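Local coordinates for CysQ, sulfite synthesis pathway protein (Bacteroides thetaiotaomicron VPI-5482, PDB 3B8B), which probably removes the 3'-phosphate from adenosine 3',5'-bisphosphate to give AMP, as a magnesium-dependent phosphatase of the inositol monophosphatase superfamily, at residues T199-L209 / D236-T244; I225-G233 / G252-V263. All coordinates share one frame; numbering follows the deposited sequence.

Contact 1: T199-L209 / D236-T244; sequences TPETETYIADL and DVYPRFAPT. With SO4 (sulfate ion), chain B.
T199 and T202 grip the backbone of F241 at the start of helix 200-209. T199 OG1 donates to F241 O at 2.8 Å, from above the carbonyl plane. F241 N in turn donates to T202 OG1 at 2.8 Å, with a bent N-H...O angle of 143°. T199 is the N-cap residue of this helix. Its OG1 sits between the backbone N and the carbonyl carbon (chi1 66°), where it accepts from T202 N at 3.0 Å and also from T202 OG1. A valine in its place would probably leave T202 N without its cap and F241 O without this donor. T199 CG2 rests on A242 CB.

Packing is tightest around F241, P239 and Y205. The F241 ring lies against the first turns of the helix, and its CZ sits over one face of the Y205 ring, towards the rim. The two planes meet at 53°. P239 CB packs on Y205 CD2 at 3.6 Å. L209 CD1 and V237 CG1 meet tip to tip at 3.7 Å. Strand 238-240 belongs to the antiparallel sheet built on strand 280-288, whose W283 stacks on F241. Helix 200-209 covers the face of strand 238-240 that carries P239, while Y238 points away and packs on helix 225-232.

The open side is at the helix start, where a water donates to both E201 OE1 and F241 O. R240 CB points away from the helix. Its guanidinium holds a sulfate, probably from the crystallisation liquor, through NH1 to O1 and NH2 to O3, while NH1 also donates to Y238 OH. The R240 side chain is about 7 Å from that of D108, a predicted magnesium ligand.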
ATOM      1  N   THR A 199       1.769 -13.803  13.854  1.00 20.95           N
ATOM      2  CA  THR A 199       2.015 -15.243  13.747  1.00 19.04           C
ATOM      3  C   THR A 199       3.216 -15.630  14.626  1.00 18.52           C
ATOM      4  O   THR A 199       4.076 -14.805  14.911  1.00 18.53           O
ATOM      5  CB  THR A 199       2.312 -15.658  12.314  1.00 18.95           C
ATOM      6  OG1 THR A 199       3.554 -15.068  11.900  1.00 18.16           O
ATOM      7  CG2 THR A 199       1.178 -15.222  11.363  1.00 18.56           C
ATOM      8  N   PRO A 200       3.308 -16.914  15.016  1.00 17.55           N
ATOM      9  CA  PRO A 200       4.476 -17.343  15.786  1.00 18.30           C
ATOM     10  C   PRO A 200       5.761 -17.240  14.985  1.00 17.01           C
ATOM     11  O   PRO A 200       6.819 -17.074  15.579  1.00 17.57           O
ATOM     12  CB  PRO A 200       4.171 -18.789  16.155  1.00 18.67           C
ATOM     13  CG  PRO A 200       2.956 -19.135  15.522  1.00 20.17           C
ATOM     14  CD  PRO A 200       2.305 -17.982  14.879  1.00 18.43           C
ATOM     15  N   GLU A 201       5.644 -17.275  13.661  1.00 17.49           N
ATOM     16  CA  GLU A 201       6.813 -17.168  12.773  1.00 17.36           C
ATOM     17  C   GLU A 201       7.352 -15.745  12.807  1.00 18.34           C
ATOM     18  O   GLU A 201       8.547 -15.512  13.035  1.00 18.38           O
ATOM     19  CB  GLU A 201       6.477 -17.647  11.355  1.00 18.41           C
ATOM     20  CG  GLU A 201       6.089 -19.118  11.311  1.00 17.84           C
ATOM     21  CD  GLU A 201       4.635 -19.454  11.670  1.00 19.80           C
ATOM     22  OE1 GLU A 201       3.795 -18.556  11.851  1.00 18.60           O
ATOM     23  OE2 GLU A 201       4.343 -20.654  11.805  1.00 21.24           O
ATOM     24  N   THR A 202       6.452 -14.784  12.695  1.00 17.86           N
ATOM     25  CA  THR A 202       6.847 -13.380  12.811  1.00 18.71           C
ATOM     26  C   THR A 202       7.392 -13.087  14.213  1.00 19.12           C
ATOM     27  O   THR A 202       8.449 -12.461  14.362  1.00 19.90           O
ATOM     28  CB  THR A 202       5.688 -12.441  12.459  1.00 18.08           C
ATOM     29  OG1 THR A 202       5.247 -12.681  11.104  1.00 17.65           O
ATOM     30  CG2 THR A 202       6.143 -10.963  12.607  1.00 20.19           C
ATOM     31  N   GLU A 203       6.714 -13.576  15.245  1.00 18.64           N
ATOM     32  CA  GLU A 203       7.137 -13.309  16.617  0.50 18.63           C
ATOM     33  C   GLU A 203       8.533 -13.882  16.872  1.00 18.57           C
ATOM     34  O   GLU A 203       9.348 -13.302  17.580  1.00 18.75           O
ATOM     35  CB  GLU A 203       6.142 -13.892  17.611  0.50 19.75           C
ATOM     36  CG  GLU A 203       6.285 -13.306  19.005  0.50 21.81           C
ATOM     37  CD  GLU A 203       5.635 -11.942  19.122  0.50 24.10           C
ATOM     38  OE1 GLU A 203       4.395 -11.850  18.975  0.50 25.49           O
ATOM     39  OE2 GLU A 203       6.368 -10.959  19.350  0.50 30.33           O
ATOM     40  N   THR A 204       8.812 -15.041  16.277  1.00 17.43           N
ATOM     41  CA  THR A 204      10.122 -15.670  16.428  1.00 17.43           C
ATOM     42  C   THR A 204      11.221 -14.789  15.811  1.00 17.13           C
ATOM     43  O   THR A 204      12.282 -14.611  16.402  1.00 17.85           O
ATOM     44  CB  THR A 204      10.102 -17.085  15.797  1.00 16.59           C
ATOM     45  OG1 THR A 204       9.257 -17.937  16.588  1.00 17.01           O
ATOM     46  CG2 THR A 204      11.542 -17.736  15.793  1.00 16.70           C
ATOM     47  N   TYR A 205      10.966 -14.262  14.626  1.00 17.78           N
ATOM     48  CA  TYR A 205      11.916 -13.379  13.957  1.00 18.91           C
ATOM     49  C   TYR A 205      12.118 -12.102  14.794  1.00 19.41           C
ATOM     50  O   TYR A 205      13.240 -11.694  15.048  1.00 19.58           O
ATOM     51  CB  TYR A 205      11.462 -13.027  12.569  1.00 20.91           C
ATOM     52  CG  TYR A 205      12.501 -12.273  11.796  1.00 22.16           C
ATOM     53  CD1 TYR A 205      13.553 -12.925  11.215  1.00 26.15           C
ATOM     54  CD2 TYR A 205      12.419 -10.906  11.646  1.00 24.48           C
ATOM     55  CE1 TYR A 205      14.498 -12.245  10.510  1.00 27.68           C
ATOM     56  CE2 TYR A 205      13.363 -10.219  10.939  1.00 25.58           C
ATOM     57  CZ  TYR A 205      14.406 -10.889  10.391  1.00 27.62           C
ATOM     58  OH  TYR A 205      15.365 -10.212   9.686  1.00 30.51           O
ATOM     59  N   ILE A 206      11.021 -11.534  15.259  1.00 19.68           N
ATOM     60  CA  ILE A 206      11.128 -10.315  16.113  1.00 20.32           C
ATOM     61  C   ILE A 206      11.920 -10.588  17.404  1.00 20.35           C
ATOM     62  O   ILE A 206      12.759  -9.760  17.834  1.00 19.75           O
ATOM     63  CB  ILE A 206       9.732  -9.721  16.375  1.00 20.33           C
ATOM     64  CG1 ILE A 206       9.155  -9.144  15.086  1.00 20.22           C
ATOM     65  CG2 ILE A 206       9.809  -8.590  17.463  1.00 21.61           C
ATOM     66  CD1 ILE A 206       7.697  -8.719  15.166  1.00 22.67           C
ATOM     67  N   ALA A 207      11.693 -11.743  18.045  1.00 19.87           N
ATOM     68  CA  ALA A 207      12.452 -12.125  19.220  1.00 21.33           C
ATOM     69  C   ALA A 207      13.950 -12.148  18.902  1.00 21.59           C
ATOM     70  O   ALA A 207      14.766 -11.688  19.711  1.00 22.17           O
ATOM     71  CB  ALA A 207      11.964 -13.496  19.785  1.00 21.03           C
ATOM     72  N   ASP A 208      14.307 -12.687  17.746  1.00 22.15           N
ATOM     73  CA  ASP A 208      15.702 -12.701  17.335  0.50 22.71           C
ATOM     74  C   ASP A 208      16.256 -11.292  17.079  1.00 22.61           C
ATOM     75  O   ASP A 208      17.406 -10.990  17.478  1.00 23.60           O
ATOM     76  CB  ASP A 208      15.889 -13.553  16.086  0.50 23.47           C
ATOM     77  CG  ASP A 208      17.319 -14.000  15.916  0.50 25.90           C
ATOM     78  OD1 ASP A 208      17.907 -14.480  16.903  0.50 29.31           O
ATOM     79  OD2 ASP A 208      17.843 -13.843  14.795  0.50 32.49           O
ATOM     80  N   LEU A 209      15.461 -10.441  16.433  1.00 22.00           N
ATOM     81  CA  LEU A 209      15.864  -9.022  16.230  1.00 22.40           C
ATOM     82  C   LEU A 209      16.125  -8.379  17.594  1.00 22.23           C
ATOM     83  O   LEU A 209      17.080  -7.611  17.767  1.00 22.01           O
ATOM     84  CB  LEU A 209      14.799  -8.212  15.499  1.00 22.31           C
ATOM     85  CG  LEU A 209      14.550  -8.444  14.014  1.00 24.50           C
ATOM     86  CD1 LEU A 209      13.329  -7.677  13.555  1.00 24.59           C
ATOM     87  CD2 LEU A 209      15.811  -8.141  13.176  1.00 29.07           C
ATOM     88  N   ASP A 236      13.259   0.550  10.764  1.00 20.97           N
ATOM     89  CA  ASP A 236      14.326  -0.125  10.050  1.00 20.98           C
ATOM     90  C   ASP A 236      13.843  -1.363   9.299  1.00 21.79           C
ATOM     91  O   ASP A 236      14.369  -1.699   8.236  1.00 22.59           O
ATOM     92  CB  ASP A 236      15.421  -0.523  11.008  1.00 21.56           C
ATOM     93  CG  ASP A 236      16.097   0.687  11.615  1.00 26.36           C
ATOM     94  OD1 ASP A 236      16.912   1.305  10.914  1.00 34.61           O
ATOM     95  OD2 ASP A 236      15.788   1.053  12.737  1.00 23.25           O
ATOM     96  N   VAL A 237      12.901  -2.087   9.887  1.00 21.17           N
ATOM     97  CA  VAL A 237      12.488  -3.372   9.316  1.00 21.14           C
ATOM     98  C   VAL A 237      11.018  -3.624   9.576  1.00 21.24           C
ATOM     99  O   VAL A 237      10.518  -3.329  10.664  1.00 21.30           O
ATOM    100  CB  VAL A 237      13.351  -4.552   9.841  1.00 22.23           C
ATOM    101  CG1 VAL A 237      13.173  -4.758  11.339  1.00 24.27           C
ATOM    102  CG2 VAL A 237      13.035  -5.835   9.066  1.00 22.39           C
ATOM    103  N   TYR A 238      10.349  -4.173   8.566  1.00 20.46           N
ATOM    104  CA  TYR A 238       8.991  -4.685   8.676  1.00 20.24           C
ATOM    105  C   TYR A 238       8.998  -6.128   8.163  1.00 19.73           C
ATOM    106  O   TYR A 238       8.961  -6.334   6.942  1.00 20.15           O
ATOM    107  CB  TYR A 238       8.004  -3.817   7.912  1.00 20.70           C
ATOM    108  CG  TYR A 238       6.641  -4.436   7.714  1.00 19.68           C
ATOM    109  CD1 TYR A 238       6.068  -5.244   8.704  1.00 19.82           C
ATOM    110  CD2 TYR A 238       5.921  -4.237   6.540  1.00 19.25           C
ATOM    111  CE1 TYR A 238       4.824  -5.838   8.509  1.00 20.08           C
ATOM    112  CE2 TYR A 238       4.686  -4.832   6.330  1.00 20.66           C
ATOM    113  CZ  TYR A 238       4.137  -5.645   7.316  1.00 20.45           C
ATOM    114  OH  TYR A 238       2.899  -6.235   7.107  1.00 21.63           O
ATOM    115  N   PRO A 239       9.096  -7.093   9.081  1.00 19.80           N
ATOM    116  CA  PRO A 239       9.062  -8.504   8.676  1.00 19.77           C
ATOM    117  C   PRO A 239       7.639  -8.998   8.751  1.00 21.04           C
ATOM    118  O   PRO A 239       6.928  -8.711   9.734  1.00 22.68           O
ATOM    119  CB  PRO A 239       9.959  -9.167   9.715  1.00 21.29           C
ATOM    120  CG  PRO A 239       9.695  -8.349  10.989  1.00 21.01           C
ATOM    121  CD  PRO A 239       9.346  -6.955  10.540  1.00 19.76           C
ATOM    122  N   ARG A 240       7.183  -9.722   7.750  1.00 20.31           N
ATOM    123  CA  ARG A 240       5.827 -10.270   7.786  1.00 19.67           C
ATOM    124  C   ARG A 240       5.899 -11.732   7.355  1.00 19.31           C
ATOM    125  O   ARG A 240       5.934 -12.050   6.164  1.00 19.71           O
ATOM    126  CB  ARG A 240       4.853  -9.464   6.930  1.00 20.16           C
ATOM    127  CG  ARG A 240       3.402  -9.816   7.197  1.00 21.70           C
ATOM    128  CD  ARG A 240       3.080  -9.388   8.582  1.00 24.09           C
ATOM    129  NE  ARG A 240       1.742  -9.711   9.032  1.00 27.97           N
ATOM    130  CZ  ARG A 240       0.673  -8.957   8.779  1.00 30.14           C
ATOM    131  NH1 ARG A 240       0.776  -7.872   8.021  1.00 26.89           N
ATOM    132  NH2 ARG A 240      -0.511  -9.293   9.287  1.00 31.08           N
ATOM    133  N   PHE A 241       5.956 -12.616   8.350  1.00 18.63           N
ATOM    134  CA  PHE A 241       6.040 -14.066   8.109  1.00 18.71           C
ATOM    135  C   PHE A 241       4.648 -14.659   8.281  1.00 19.74           C
ATOM    136  O   PHE A 241       4.353 -15.418   9.222  1.00 19.35           O
ATOM    137  CB  PHE A 241       7.072 -14.706   9.033  1.00 19.65           C
ATOM    138  CG  PHE A 241       8.492 -14.217   8.819  1.00 18.30           C
ATOM    139  CD1 PHE A 241       8.813 -13.219   7.885  1.00 22.61           C
ATOM    140  CD2 PHE A 241       9.512 -14.752   9.564  1.00 22.25           C
ATOM    141  CE1 PHE A 241      10.145 -12.788   7.738  1.00 21.83           C
ATOM    142  CE2 PHE A 241      10.823 -14.350   9.398  1.00 21.90           C
ATOM    143  CZ  PHE A 241      11.134 -13.366   8.506  1.00 22.25           C
ATOM    144  N   ALA A 242       3.795 -14.251   7.343  1.00 19.62           N
ATOM    145  CA  ALA A 242       2.372 -14.515   7.372  1.00 19.83           C
ATOM    146  C   ALA A 242       1.908 -14.402   5.927  1.00 20.64           C
ATOM    147  O   ALA A 242       2.508 -13.666   5.156  1.00 20.91           O
ATOM    148  CB  ALA A 242       1.661 -13.505   8.260  1.00 20.22           C
ATOM    149  N   PRO A 243       0.820 -15.076   5.578  1.00 20.67           N
ATOM    150  CA  PRO A 243       0.268 -14.968   4.244  1.00 20.55           C
ATOM    151  C   PRO A 243      -0.358 -13.579   3.989  1.00 20.98           C
ATOM    152  O   PRO A 243      -1.087 -13.049   4.833  1.00 21.67           O
ATOM    153  CB  PRO A 243      -0.766 -16.103   4.191  1.00 21.79           C
ATOM    154  CG  PRO A 243      -1.155 -16.300   5.601  1.00 21.00           C
ATOM    155  CD  PRO A 243       0.021 -15.963   6.443  1.00 21.31           C
ATOM    156  N   THR A 244       0.010 -12.975   2.863  1.00 20.27           N
ATOM    157  CA  THR A 244      -0.601 -11.714   2.398  1.00 20.55           C
ATOM    158  C   THR A 244      -0.796 -11.877   0.900  1.00 20.86           C
ATOM    159  O   THR A 244      -0.261 -12.793   0.320  1.00 19.34           O
ATOM    160  CB  THR A 244       0.297 -10.502   2.671  1.00 20.84           C
ATOM    161  OG1 THR A 244       1.516 -10.604   1.915  1.00 20.46           O
ATOM    162  CG2 THR A 244       0.597 -10.314   4.162  1.00 20.74           C
TER
HETATM  163  S   SO4 B 269      -2.455  -6.032   8.460  1.00 35.14           S
HETATM  164  O1  SO4 B 269      -1.301  -5.830   7.579  1.00 26.87           O
HETATM  165  O2  SO4 B 269      -3.645  -5.537   7.755  1.00 33.03           O
HETATM  166  O3  SO4 B 269      -2.640  -7.486   8.664  1.00 36.43           O
HETATM  167  O4  SO4 B 269      -2.317  -5.450   9.751  1.00 31.63           O
HETATM  168  O   HOH W   1       2.608 -17.758   9.434  1.00 30.99           O

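Contact 2: I225-G233 / G252-V263; sequences IKICLVAEG and GHAIARAAGMEV. With SO4 (sulfate ion), chain B.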
ATOM      1  N   ILE A 225       0.580   0.755   5.860  1.00 19.17           N
ATOM      2  CA  ILE A 225       1.322   1.843   6.476  1.00 18.79           C
ATOM      3  C   ILE A 225       2.651   1.265   7.004  1.00 18.89           C
ATOM      4  O   ILE A 225       3.654   1.962   7.076  1.00 19.39           O
ATOM      5  CB  ILE A 225       0.520   2.510   7.616  1.00 18.48           C
ATOM      6  CG1 ILE A 225      -0.828   3.007   7.102  1.00 20.48           C
ATOM      7  CG2 ILE A 225       1.340   3.630   8.232  1.00 20.54           C
ATOM      8  CD1 ILE A 225      -1.758   3.557   8.188  1.00 21.36           C
ATOM      9  N   LYS A 226       2.635  -0.013   7.372  1.00 18.85           N
ATOM     10  CA  LYS A 226       3.870  -0.649   7.885  1.00 19.30           C
ATOM     11  C   LYS A 226       4.998  -0.618   6.860  1.00 19.98           C
ATOM     12  O   LYS A 226       6.162  -0.446   7.215  1.00 21.12           O
ATOM     13  CB  LYS A 226       3.588  -2.067   8.352  1.00 18.80           C
ATOM     14  CG  LYS A 226       2.679  -2.087   9.598  1.00 18.92           C
ATOM     15  CD  LYS A 226       2.466  -3.450  10.221  1.00 20.29           C
ATOM     16  CE  LYS A 226       1.545  -4.302   9.407  1.00 20.42           C
ATOM     17  NZ  LYS A 226       0.151  -3.752   9.310  1.00 20.84           N
ATOM     18  N   ILE A 227       4.648  -0.750   5.583  1.00 18.91           N
ATOM     19  CA  ILE A 227       5.645  -0.677   4.514  1.00 18.90           C
ATOM     20  C   ILE A 227       6.095   0.779   4.380  1.00 20.27           C
ATOM     21  O   ILE A 227       7.293   1.086   4.245  1.00 21.04           O
ATOM     22  CB  ILE A 227       5.081  -1.202   3.170  1.00 18.59           C
ATOM     23  CG1 ILE A 227       4.605  -2.679   3.270  1.00 19.16           C
ATOM     24  CG2 ILE A 227       6.174  -1.015   2.065  1.00 18.92           C
ATOM     25  CD1 ILE A 227       3.833  -3.151   2.041  1.00 20.23           C
ATOM     26  N   CYS A 228       5.121   1.694   4.451  1.00 20.48           N
ATOM     27  CA  CYS A 228       5.386   3.124   4.383  1.00 20.24           C
ATOM     28  C   CYS A 228       6.316   3.634   5.477  1.00 20.59           C
ATOM     29  O   CYS A 228       7.115   4.518   5.238  1.00 20.66           O
ATOM     30  CB  CYS A 228       4.091   3.930   4.391  1.00 20.20           C
ATOM     31  SG  CYS A 228       3.047   3.597   2.929  1.00 22.83           S
ATOM     32  N   LEU A 229       6.219   3.049   6.663  1.00 20.04           N
ATOM     33  CA  LEU A 229       7.033   3.485   7.793  1.00 19.91           C
ATOM     34  C   LEU A 229       8.506   3.214   7.480  1.00 19.81           C
ATOM     35  O   LEU A 229       9.367   4.003   7.853  1.00 19.80           O
ATOM     36  CB  LEU A 229       6.616   2.792   9.073  1.00 20.22           C
ATOM     37  CG  LEU A 229       5.325   3.328   9.711  1.00 21.97           C
ATOM     38  CD1 LEU A 229       4.832   2.327  10.748  1.00 24.73           C
ATOM     39  CD2 LEU A 229       5.660   4.687  10.361  1.00 25.55           C
ATOM     40  N   VAL A 230       8.782   2.092   6.815  1.00 19.43           N
ATOM     41  CA  VAL A 230      10.170   1.825   6.395  1.00 19.44           C
ATOM     42  C   VAL A 230      10.614   2.800   5.295  1.00 18.63           C
ATOM     43  O   VAL A 230      11.708   3.344   5.352  1.00 18.72           O
ATOM     44  CB  VAL A 230      10.391   0.363   6.010  1.00 20.29           C
ATOM     45  CG1 VAL A 230      11.865   0.116   5.663  1.00 19.24           C
ATOM     46  CG2 VAL A 230       9.944  -0.568   7.163  1.00 20.63           C
ATOM     47  N   ALA A 231       9.743   3.041   4.315  1.00 18.92           N
ATOM     48  CA  ALA A 231      10.043   3.987   3.255  1.00 19.27           C
ATOM     49  C   ALA A 231      10.286   5.400   3.819  1.00 19.96           C
ATOM     50  O   ALA A 231      11.092   6.158   3.282  1.00 20.27           O
ATOM     51  CB  ALA A 231       8.885   3.988   2.227  1.00 19.94           C
ATOM     52  N   GLU A 232       9.578   5.752   4.897  1.00 20.10           N
ATOM     53  CA  GLU A 232       9.683   7.069   5.514  1.00 21.17           C
ATOM     54  C   GLU A 232      10.956   7.239   6.332  1.00 20.69           C
ATOM     55  O   GLU A 232      11.373   8.354   6.587  1.00 20.58           O
ATOM     56  CB  GLU A 232       8.459   7.316   6.418  1.00 21.20           C
ATOM     57  CG  GLU A 232       8.286   8.752   6.787  1.00 25.62           C
ATOM     58  CD  GLU A 232       6.924   9.061   7.426  1.00 26.67           C
ATOM     59  OE1 GLU A 232       5.926   8.379   7.113  1.00 29.19           O
ATOM     60  OE2 GLU A 232       6.944   9.971   8.301  1.00 35.44           O
ATOM     61  N   GLY A 233      11.585   6.129   6.688  1.00 20.79           N
ATOM     62  CA  GLY A 233      12.730   6.120   7.590  1.00 21.78           C
ATOM     63  C   GLY A 233      12.328   6.046   9.052  1.00 22.32           C
ATOM     64  O   GLY A 233      13.191   6.219   9.921  1.00 24.14           O
ATOM     65  N   GLY A 252       2.892  -0.410  -1.779  1.00 18.30           N
ATOM     66  CA  GLY A 252       3.906  -0.075  -0.795  1.00 18.15           C
ATOM     67  C   GLY A 252       5.300  -0.448  -1.267  1.00 17.39           C
ATOM     68  O   GLY A 252       6.281   0.249  -0.984  1.00 18.14           O
ATOM     69  N   HIS A 253       5.395  -1.536  -2.003  1.00 17.81           N
ATOM     70  CA  HIS A 253       6.663  -2.032  -2.532  1.00 18.32           C
ATOM     71  C   HIS A 253       7.239  -1.027  -3.540  1.00 17.90           C
ATOM     72  O   HIS A 253       8.423  -0.725  -3.507  1.00 18.32           O
ATOM     73  CB  HIS A 253       6.405  -3.419  -3.122  1.00 17.78           C
ATOM     74  CG  HIS A 253       7.620  -4.171  -3.534  1.00 19.26           C
ATOM     75  ND1 HIS A 253       7.544  -5.488  -3.899  1.00 18.96           N
ATOM     76  CD2 HIS A 253       8.920  -3.812  -3.657  1.00 18.03           C
ATOM     77  CE1 HIS A 253       8.750  -5.926  -4.230  1.00 18.60           C
ATOM     78  NE2 HIS A 253       9.608  -4.926  -4.096  1.00 18.65           N
ATOM     79  N   ALA A 254       6.402  -0.460  -4.416  1.00 18.54           N
ATOM     80  CA  ALA A 254       6.882   0.579  -5.319  1.00 18.73           C
ATOM     81  C   ALA A 254       7.407   1.783  -4.539  1.00 18.93           C
ATOM     82  O   ALA A 254       8.438   2.367  -4.880  1.00 18.78           O
ATOM     83  CB  ALA A 254       5.759   1.006  -6.284  1.00 17.81           C
ATOM     84  N   ILE A 255       6.663   2.153  -3.508  1.00 18.50           N
ATOM     85  CA  ILE A 255       7.010   3.277  -2.658  1.00 19.25           C
ATOM     86  C   ILE A 255       8.345   3.001  -1.958  1.00 18.75           C
ATOM     87  O   ILE A 255       9.272   3.822  -1.972  1.00 18.94           O
ATOM     88  CB  ILE A 255       5.848   3.623  -1.700  1.00 18.73           C
ATOM     89  CG1 ILE A 255       4.662   4.175  -2.512  1.00 19.26           C
ATOM     90  CG2 ILE A 255       6.305   4.616  -0.623  1.00 20.50           C
ATOM     91  CD1 ILE A 255       3.311   4.023  -1.770  1.00 19.87           C
ATOM     92  N   ALA A 256       8.452   1.821  -1.384  1.00 18.38           N
ATOM     93  CA  ALA A 256       9.690   1.418  -0.718  1.00 18.83           C
ATOM     94  C   ALA A 256      10.899   1.506  -1.660  1.00 18.49           C
ATOM     95  O   ALA A 256      11.948   2.085  -1.316  1.00 18.97           O
ATOM     96  CB  ALA A 256       9.503   0.004  -0.181  1.00 18.35           C
ATOM     97  N   ARG A 257      10.774   0.945  -2.851  1.00 18.30           N
ATOM     98  CA  ARG A 257      11.883   0.963  -3.803  1.00 18.71           C
ATOM     99  C   ARG A 257      12.350   2.374  -4.140  1.00 18.37           C
ATOM    100  O   ARG A 257      13.551   2.659  -4.178  1.00 18.56           O
ATOM    101  CB  ARG A 257      11.522   0.194  -5.064  1.00 18.94           C
ATOM    102  CG  ARG A 257      11.590  -1.306  -4.860  1.00 19.62           C
ATOM    103  CD  ARG A 257      11.028  -2.124  -6.038  1.00 21.71           C
ATOM    104  NE  ARG A 257      11.630  -1.785  -7.316  1.00 23.54           N
ATOM    105  CZ  ARG A 257      12.647  -2.419  -7.886  1.00 26.80           C
ATOM    106  NH1 ARG A 257      13.271  -3.439  -7.283  1.00 28.86           N
ATOM    107  NH2 ARG A 257      13.068  -1.993  -9.083  1.00 28.73           N
ATOM    108  N   ALA A 258      11.394   3.266  -4.363  1.00 18.47           N
ATOM    109  CA  ALA A 258      11.722   4.638  -4.754  1.00 18.77           C
ATOM    110  C   ALA A 258      12.342   5.449  -3.594  1.00 18.99           C
ATOM    111  O   ALA A 258      13.000   6.472  -3.830  1.00 19.68           O
ATOM    112  CB  ALA A 258      10.509   5.345  -5.329  1.00 18.66           C
ATOM    113  N   ALA A 259      12.160   4.949  -2.370  1.00 18.93           N
ATOM    114  CA  ALA A 259      12.758   5.497  -1.143  1.00 19.02           C
ATOM    115  C   ALA A 259      14.102   4.858  -0.748  1.00 18.75           C
ATOM    116  O   ALA A 259      14.691   5.227   0.266  1.00 20.34           O
ATOM    117  CB  ALA A 259      11.734   5.354   0.029  1.00 18.25           C
ATOM    118  N   GLY A 260      14.633   3.961  -1.585  1.00 18.89           N
ATOM    119  CA  GLY A 260      15.884   3.304  -1.312  1.00 19.49           C
ATOM    120  C   GLY A 260      15.776   2.046  -0.480  1.00 19.19           C
ATOM    121  O   GLY A 260      16.792   1.512  -0.006  1.00 20.29           O
HETATM  122  N   MSE A 261      14.543   1.568  -0.314  1.00 19.37           N
HETATM  123  CA  MSE A 261      14.265   0.369   0.452  1.00 19.01           C
HETATM  124  C   MSE A 261      13.922  -0.754  -0.534  1.00 19.22           C
HETATM  125  O   MSE A 261      13.964  -0.565  -1.752  1.00 20.24           O
HETATM  126  CB  MSE A 261      13.101   0.579   1.450  1.00 19.38           C
HETATM  127  CG  MSE A 261      13.124   1.891   2.193  1.00 20.11           C
HETATM  128 SE   MSE A 261      14.699   2.145   3.325  0.80 26.47          SE
HETATM  129  CE  MSE A 261      14.481   4.114   3.607  1.00 21.18           C
ATOM    130  N   GLU A 262      13.580  -1.917  -0.004  1.00 19.78           N
ATOM    131  CA  GLU A 262      13.194  -3.054  -0.828  1.00 19.65           C
ATOM    132  C   GLU A 262      12.290  -3.978  -0.014  1.00 19.40           C
ATOM    133  O   GLU A 262      12.322  -3.953   1.222  1.00 20.26           O
ATOM    134  CB  GLU A 262      14.437  -3.773  -1.335  1.00 19.76           C
ATOM    135  CG  GLU A 262      14.231  -4.877  -2.347  1.00 21.71           C
ATOM    136  CD  GLU A 262      13.446  -4.436  -3.546  1.00 21.11           C
ATOM    137  OE1 GLU A 262      12.209  -4.492  -3.472  1.00 20.55           O
ATOM    138  OE2 GLU A 262      14.067  -4.093  -4.565  1.00 22.53           O
ATOM    139  N   VAL A 263      11.455  -4.737  -0.717  1.00 18.74           N
ATOM    140  CA  VAL A 263      10.576  -5.719  -0.086  1.00 18.31           C
ATOM    141  C   VAL A 263      11.056  -7.099  -0.588  1.00 18.31           C
ATOM    142  O   VAL A 263      10.721  -7.544  -1.703  1.00 18.04           O
ATOM    143  CB  VAL A 263       9.085  -5.502  -0.408  1.00 18.53           C
ATOM    144  CG1 VAL A 263       8.219  -6.523   0.350  1.00 19.67           C
ATOM    145  CG2 VAL A 263       8.668  -4.065  -0.065  1.00 19.23           C
TER
HETATM  146  S   SO4 B 269      -2.455  -6.032   8.460  1.00 35.14           S
HETATM  147  O1  SO4 B 269      -1.301  -5.830   7.579  1.00 26.87           O
HETATM  148  O2  SO4 B 269      -3.645  -5.537   7.755  1.00 33.03           O
HETATM  149  O3  SO4 B 269      -2.640  -7.486   8.664  1.00 36.43           O
HETATM  150  O4  SO4 B 269      -2.317  -5.450   9.751  1.00 31.63           O
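This is a buried, apolar helix-helix contact about 9 Å from the centre of the chain, extended by the strand that follows the second helix. Both helices pack against the six-stranded mixed sheet, C228 on I137 and Y146, I255 on A148. Helices 225-232 and 252-258 run nearly parallel, at 6°, with their axes 8.7 Å apart. I227 lies over the backbone of G252. Its CG2, anti to its own backbone N, comes to 3.3 Å from G252 O and also touches A256 CB. A side chain on G252 would run into I227 CD1, which fits the glycine here.

One turn on, A231 CB sits among I255 CG2, A256 CA and A259 CB, the last at 3.8 Å. The alanines A231, A256 and A259 let the backbones close in, and the CA atoms of A231 and A256 are 4.7 Å apart. Both helices end in Schellman motifs, at G233 and G260, each glycine having a positive phi. After G260 the chain turns back into strand 261-263, which runs at 152° to helix 225-232. M261, a selenomethionine, bends at chi2 (-62°) and lays its chain along the end of that helix. Its CE meets V230 O at 3.4 Å, and the M261 and V230 side chains cross, CG against CG1.

E262 ties the strand back to the helix before it. E262 OE1 accepts from H253 NE2 at 2.7 Å and from V263 N, while OE2 forms a salt bridge with R257 NH1 through its syn lone pair. V263 CB covers one face of the H253 ring. At the far end of helix 225-232, K226 NZ donates to sulfate O4 at 3.0 Å and to O1.

How the contacts relate
Of the four segments, that on helix 200-212 comes first from the N terminus. Strand 216-220 and helix 225-232 follow. The chain next enters strand 238-240, which closes contact 1 against the earlier helix. It continues through helix 246-258 and turns into strand 261-265, closing contact 2 against helix 225-232. The two loops cross, since helix 225-232 lies within the first and strand 238-240 within the second. The centres of contacts 1 and 2 are about 17 Å apart, but they touch where Y238 packs on K226, I227 and V230. Strands 238-240 and 261-265 both pair with strand 280-288, so both contacts reach one sheet. R240 and K226 meet at one sulfate, which S194 also binds.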